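PDB 2NLZ: cephalosporin acylase from Bacillus halodurans, which probably acts as an N-terminal nucleophile amide hydrolase of the gamma-glutamyltranspeptidase family, its true substrate being uncertain. Local coordinates for residues V26-Q30 with P31-Q35; F436-G440 with G441-P445. The protein carries 1 engineered substitution. One frame throughout, in Å; residues are numbered along the deposited sequence.

Interaction 1: V26-Q30 with P31-Q35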
loop_
_atom_site.group_PDB
_atom_site.type_symbol
_atom_site.label_atom_id
_atom_site.label_comp_id
_atom_site.label_asym_id
_atom_site.label_seq_id
_atom_site.Cartn_x
_atom_site.Cartn_y
_atom_site.Cartn_z
ATOM N N VAL D 26 18.965 19.961 16.974
ATOM C CA VAL D 26 19.613 20.190 15.697
ATOM C C VAL D 26 19.022 19.210 14.701
ATOM O O VAL D 26 18.869 18.025 15.012
ATOM C CB VAL D 26 21.138 20.008 15.796
ATOM C CG1 VAL D 26 21.788 20.212 14.453
ATOM C CG2 VAL D 26 21.703 20.984 16.777
ATOM N N ALA D 27 18.667 19.721 13.524
ATOM C CA ALA D 27 18.067 18.921 12.479
ATOM C C ALA D 27 18.725 19.228 11.137
ATOM O O ALA D 27 18.641 20.349 10.616
ATOM C CB ALA D 27 16.565 19.152 12.422
ATOM N N THR D 28 19.391 18.223 10.588
ATOM C CA THR D 28 20.098 18.378 9.328
ATOM C C THR D 28 20.292 17.046 8.587
ATOM O O THR D 28 19.950 15.969 9.099
ATOM C CB THR D 28 21.462 19.083 9.524
ATOM O OG1 THR D 28 22.011 19.435 8.245
ATOM C CG2 THR D 28 22.431 18.180 10.309
ATOM N N SER D 29 20.869 17.149 7.390
ATOM C CA SER D 29 20.995 16.042 6.470
ATOM C C SER D 29 22.219 15.162 6.685
ATOM O O SER D 29 22.461 14.249 5.896
ATOM C CB SER D 29 21.014 16.582 5.047
ATOM O OG SER D 29 22.145 17.399 4.848
ATOM N N GLN D 30 23.004 15.417 7.722
ATOM C CA GLN D 30 24.142 14.541 7.992
ATOM C C GLN D 30 24.275 14.329 9.484
ATOM O O GLN D 30 24.493 15.295 10.202
ATOM C CB GLN D 30 25.419 15.152 7.429
ATOM C CG GLN D 30 26.392 14.137 6.867
ATOM C CD GLN D 30 25.825 13.376 5.676
ATOM O OE1 GLN D 30 25.983 12.156 5.576
ATOM N NE2 GLN D 30 25.161 14.092 4.765
ATOM N N PRO D 31 24.138 13.072 9.959
ATOM C CA PRO D 31 23.999 12.791 11.398
ATOM C C PRO D 31 25.165 13.310 12.242
ATOM O O PRO D 31 24.941 13.848 13.336
ATOM C CB PRO D 31 23.915 11.263 11.458
ATOM C CG PRO D 31 23.479 10.850 10.100
ATOM C CD PRO D 31 24.118 11.836 9.163
ATOM N N LEU D 32 26.386 13.174 11.718
ATOM C CA LEU D 32 27.575 13.739 12.346
ATOM C C LEU D 32 27.596 15.269 12.340
ATOM O O LEU D 32 28.263 15.877 13.169
ATOM C CB LEU D 32 28.840 13.199 11.686
ATOM C CG LEU D 32 29.066 11.684 11.712
ATOM C CD1 LEU D 32 30.175 11.333 10.740
ATOM C CD2 LEU D 32 29.389 11.154 13.108
ATOM N N ALA D 33 26.889 15.893 11.401
ATOM C CA ALA D 33 26.765 17.352 11.392
ATOM C C ALA D 33 25.846 17.791 12.518
ATOM O O ALA D 33 26.156 18.730 13.252
ATOM C CB ALA D 33 26.263 17.865 10.040
ATOM N N ALA D 34 24.720 17.100 12.659
ATOM C CA ALA D 34 23.833 17.308 13.801
ATOM C C ALA D 34 24.599 17.122 15.114
ATOM O O ALA D 34 24.430 17.890 16.067
ATOM C CB ALA D 34 22.632 16.362 13.731
ATOM N N GLN D 35 25.462 16.110 15.135
ATOM C CA GLN D 35 26.303 15.826 16.288
ATOM C C GLN D 35 27.208 17.004 16.656
ATOM O O GLN D 35 27.427 17.266 17.833
ATOM C CB GLN D 35 27.126 14.557 16.039
ATOM C CG GLN D 35 27.710 13.904 17.294
ATOM C CD GLN D 35 26.652 13.321 18.228
ATOM O OE1 GLN D 35 25.485 13.143 17.856
ATOM N NE2 GLN D 35 27.068 13.014 19.448
#

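Interaction 2: F436-G440 with G441-P445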
loop_
_atom_site.group_PDB
_atom_site.type_symbol
_atom_site.label_atom_id
_atom_site.label_comp_id
_atom_site.label_asym_id
_atom_site.label_seq_id
_atom_site.Cartn_x
_atom_site.Cartn_y
_atom_site.Cartn_z
ATOM N N PHE D 436 12.185 26.196 9.117
ATOM C CA PHE D 436 11.894 25.121 8.187
ATOM C C PHE D 436 12.608 25.420 6.877
ATOM O O PHE D 436 12.981 26.568 6.617
ATOM C CB PHE D 436 10.384 24.980 7.959
ATOM C CG PHE D 436 9.776 26.111 7.174
ATOM C CD1 PHE D 436 9.305 27.230 7.818
ATOM C CD2 PHE D 436 9.666 26.043 5.789
ATOM C CE1 PHE D 436 8.749 28.258 7.113
ATOM C CE2 PHE D 436 9.114 27.075 5.074
ATOM C CZ PHE D 436 8.650 28.184 5.737
ATOM N N GLY D 437 12.809 24.385 6.068
ATOM C CA GLY D 437 13.342 24.547 4.722
ATOM C C GLY D 437 13.218 23.252 3.960
ATOM O O GLY D 437 13.265 22.170 4.554
ATOM N N VAL D 438 13.017 23.352 2.648
ATOM C CA VAL D 438 13.121 22.186 1.781
ATOM C C VAL D 438 14.075 22.427 0.613
ATOM O O VAL D 438 13.681 22.950 -0.429
ATOM C CB VAL D 438 11.768 21.682 1.265
ATOM C CG1 VAL D 438 11.951 20.354 0.522
ATOM C CG2 VAL D 438 10.807 21.494 2.405
ATOM N N MET D 439 15.338 22.080 0.854
ATOM C CA MET D 439 16.395 21.805 -0.128
ATOM C C MET D 439 15.915 21.412 -1.540
ATOM O O MET D 439 14.943 20.683 -1.682
ATOM C CB MET D 439 17.215 20.637 0.459
ATOM C CG MET D 439 18.643 20.486 0.031
ATOM S SD MET D 439 18.867 19.691 -1.572
ATOM C CE MET D 439 17.809 18.271 -1.492
ATOM N N GLY D 440 16.600 21.869 -2.583
ATOM C CA GLY D 440 16.410 21.257 -3.899
ATOM C C GLY D 440 16.321 22.112 -5.146
ATOM O O GLY D 440 15.620 21.754 -6.094
ATOM N N GLY D 441 17.045 23.226 -5.169
ATOM C CA GLY D 441 17.071 24.102 -6.339
ATOM C C GLY D 441 15.760 24.832 -6.560
ATOM O O GLY D 441 15.328 25.621 -5.719
ATOM N N PHE D 442 15.121 24.566 -7.696
ATOM C CA PHE D 442 13.835 25.194 -8.033
ATOM C C PHE D 442 12.622 24.479 -7.417
ATOM O O PHE D 442 11.483 24.935 -7.550
ATOM C CB PHE D 442 13.680 25.331 -9.548
ATOM C CG PHE D 442 14.592 26.361 -10.158
ATOM C CD1 PHE D 442 15.784 25.982 -10.777
ATOM C CD2 PHE D 442 14.260 27.710 -10.117
ATOM C CE1 PHE D 442 16.628 26.936 -11.354
ATOM C CE2 PHE D 442 15.100 28.669 -10.686
ATOM C CZ PHE D 442 16.286 28.279 -11.306
ATOM N N MET D 443 12.876 23.357 -6.742
ATOM C CA MET D 443 11.870 22.701 -5.906
ATOM C C MET D 443 11.556 23.559 -4.665
ATOM O O MET D 443 10.445 23.502 -4.113
ATOM C CB MET D 443 12.365 21.304 -5.487
ATOM C CG MET D 443 11.676 20.683 -4.256
ATOM S SD MET D 443 10.095 19.931 -4.659
ATOM C CE MET D 443 9.410 19.621 -3.032
ATOM N N GLN D 444 12.533 24.369 -4.257
ATOM C CA GLN D 444 12.516 25.006 -2.939
ATOM C C GLN D 444 11.228 25.730 -2.547
ATOM O O GLN D 444 10.613 25.372 -1.532
ATOM C CB GLN D 444 13.781 25.852 -2.693
ATOM C CG GLN D 444 15.037 24.976 -2.565
ATOM C CD GLN D 444 16.152 25.602 -1.758
ATOM O OE1 GLN D 444 17.318 25.526 -2.139
ATOM N NE2 GLN D 444 15.806 26.210 -0.638
ATOM N N PRO D 445 10.782 26.705 -3.362
ATOM C CA PRO D 445 9.541 27.379 -2.984
ATOM C C PRO D 445 8.331 26.435 -2.962
ATOM O O PRO D 445 7.448 26.580 -2.103
ATOM C CB PRO D 445 9.374 28.438 -4.074
ATOM C CG PRO D 445 10.733 28.598 -4.673
ATOM C CD PRO D 445 11.339 27.250 -4.608
#

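Interaction 1: V26-Q30 with P31-Q35
The flat carboxamide of Gln30 has the CD corner of the Pro31 ring over one face, CD of Pro31 standing 4.2 Å from CD of Gln30, while NE2 of Gln30 makes a weak hydrogen bond to Glu62. At the root of the same side chain, CB of Gln30 lies 3.9 Å from CB of Ala33. Gln30 is the N-cap residue, yet its NE2 reaches Glu62 only weakly; what caps the helix is its carbonyl, whose O takes N-H of Ala34 at 3.1 Å (161° at the hydrogen) and, weakly, N-H of Ala33. Cutting Gln30 back to an alanine is likely to leave Glu62 without this weak donor and the Pro31 CD without the amide it lies over. Thr28 works at both ends: with OG1 anti to the backbone N (chi1 -169°) it bonds Tyr360 O, and its methyl CG2 is left to meet the helix 3.5 Å from N of Ala34. Further back, CG1 of Val26 packs 3.6 Å from CA of Ala34. Strand 26-28 and helix 31-35 run nearly antiparallel, 154° apart, their axes coming within 7.6 Å. The division is clear: small apolar groups close the gap between strand and helix, main-chain bonds start the helix, OG1 of Thr28 is taken by Tyr360, and OG of Ser29 and, weakly, NE2 of Gln30 converge on the Glu62 carboxylate.

Interaction 2: F436-G440 with G441-P445
Gln444 folds back onto Val438 because its CG is set anti to its own carbonyl carbon (chi1 -68°), which carries that methylene to 3.2 Å from O of Val438 and to 3.5 Å from N of Gly440. Its CA-H also points at the Val438 carbonyl, with CA 3.4 Å from O. Met443 takes another course: CG lies anti to the backbone N and the chain bends at its second torsion, bringing the terminal methyl CE within 4.4 Å of CG1 of Val438. Between these groups the chain reverses at Gly440-Met443. Gly441 has phi 70° and psi -118° and Phe442 is near-helical, the signature of a type II' turn, closed by N-H of Met443 to O of Gly440 at 3.2 Å; the donor stands above the carbonyl plane. Both glycines suit positive phi, and at Gly440 a CB would press on the preceding carbonyl. In gamma-glutamyltranspeptidases a glycine pair after this strand supplies oxyanion-hole amides, and the adjacent glycines are consistent with such a role. The turn links strand 431-438, which runs between strands 424-428 and 512-517, to helix 444-457. That helix also covers the strand through Val451, which touches Phe436 and Val438, whereas Phe442 leaves the turn to pack on Phe308 and Met312 of helix 294-314.

In the fold
Both interactions are tight connections from a strand into the helix that follows it, but they differ in place and chemistry. Interaction 1 is buried, yet its centre lies 15 Å from the chain centre and its helix meets the second subunit, where Leu32 packs on Ala538 and Gln35 on Leu38 of that copy. Interaction 2 is partly buried although only 6 Å from the chain centre, and no other chain touches it. One relies on an N-cap carbonyl and small apolar side chains, the other on a glycine-built turn and longer side chains, Met443 and Gln444. Interaction 1 joins strand 24-28 to helix 31-42 and interaction 2 strand 431-438 to helix 444-457; their centres are 18 Å apart.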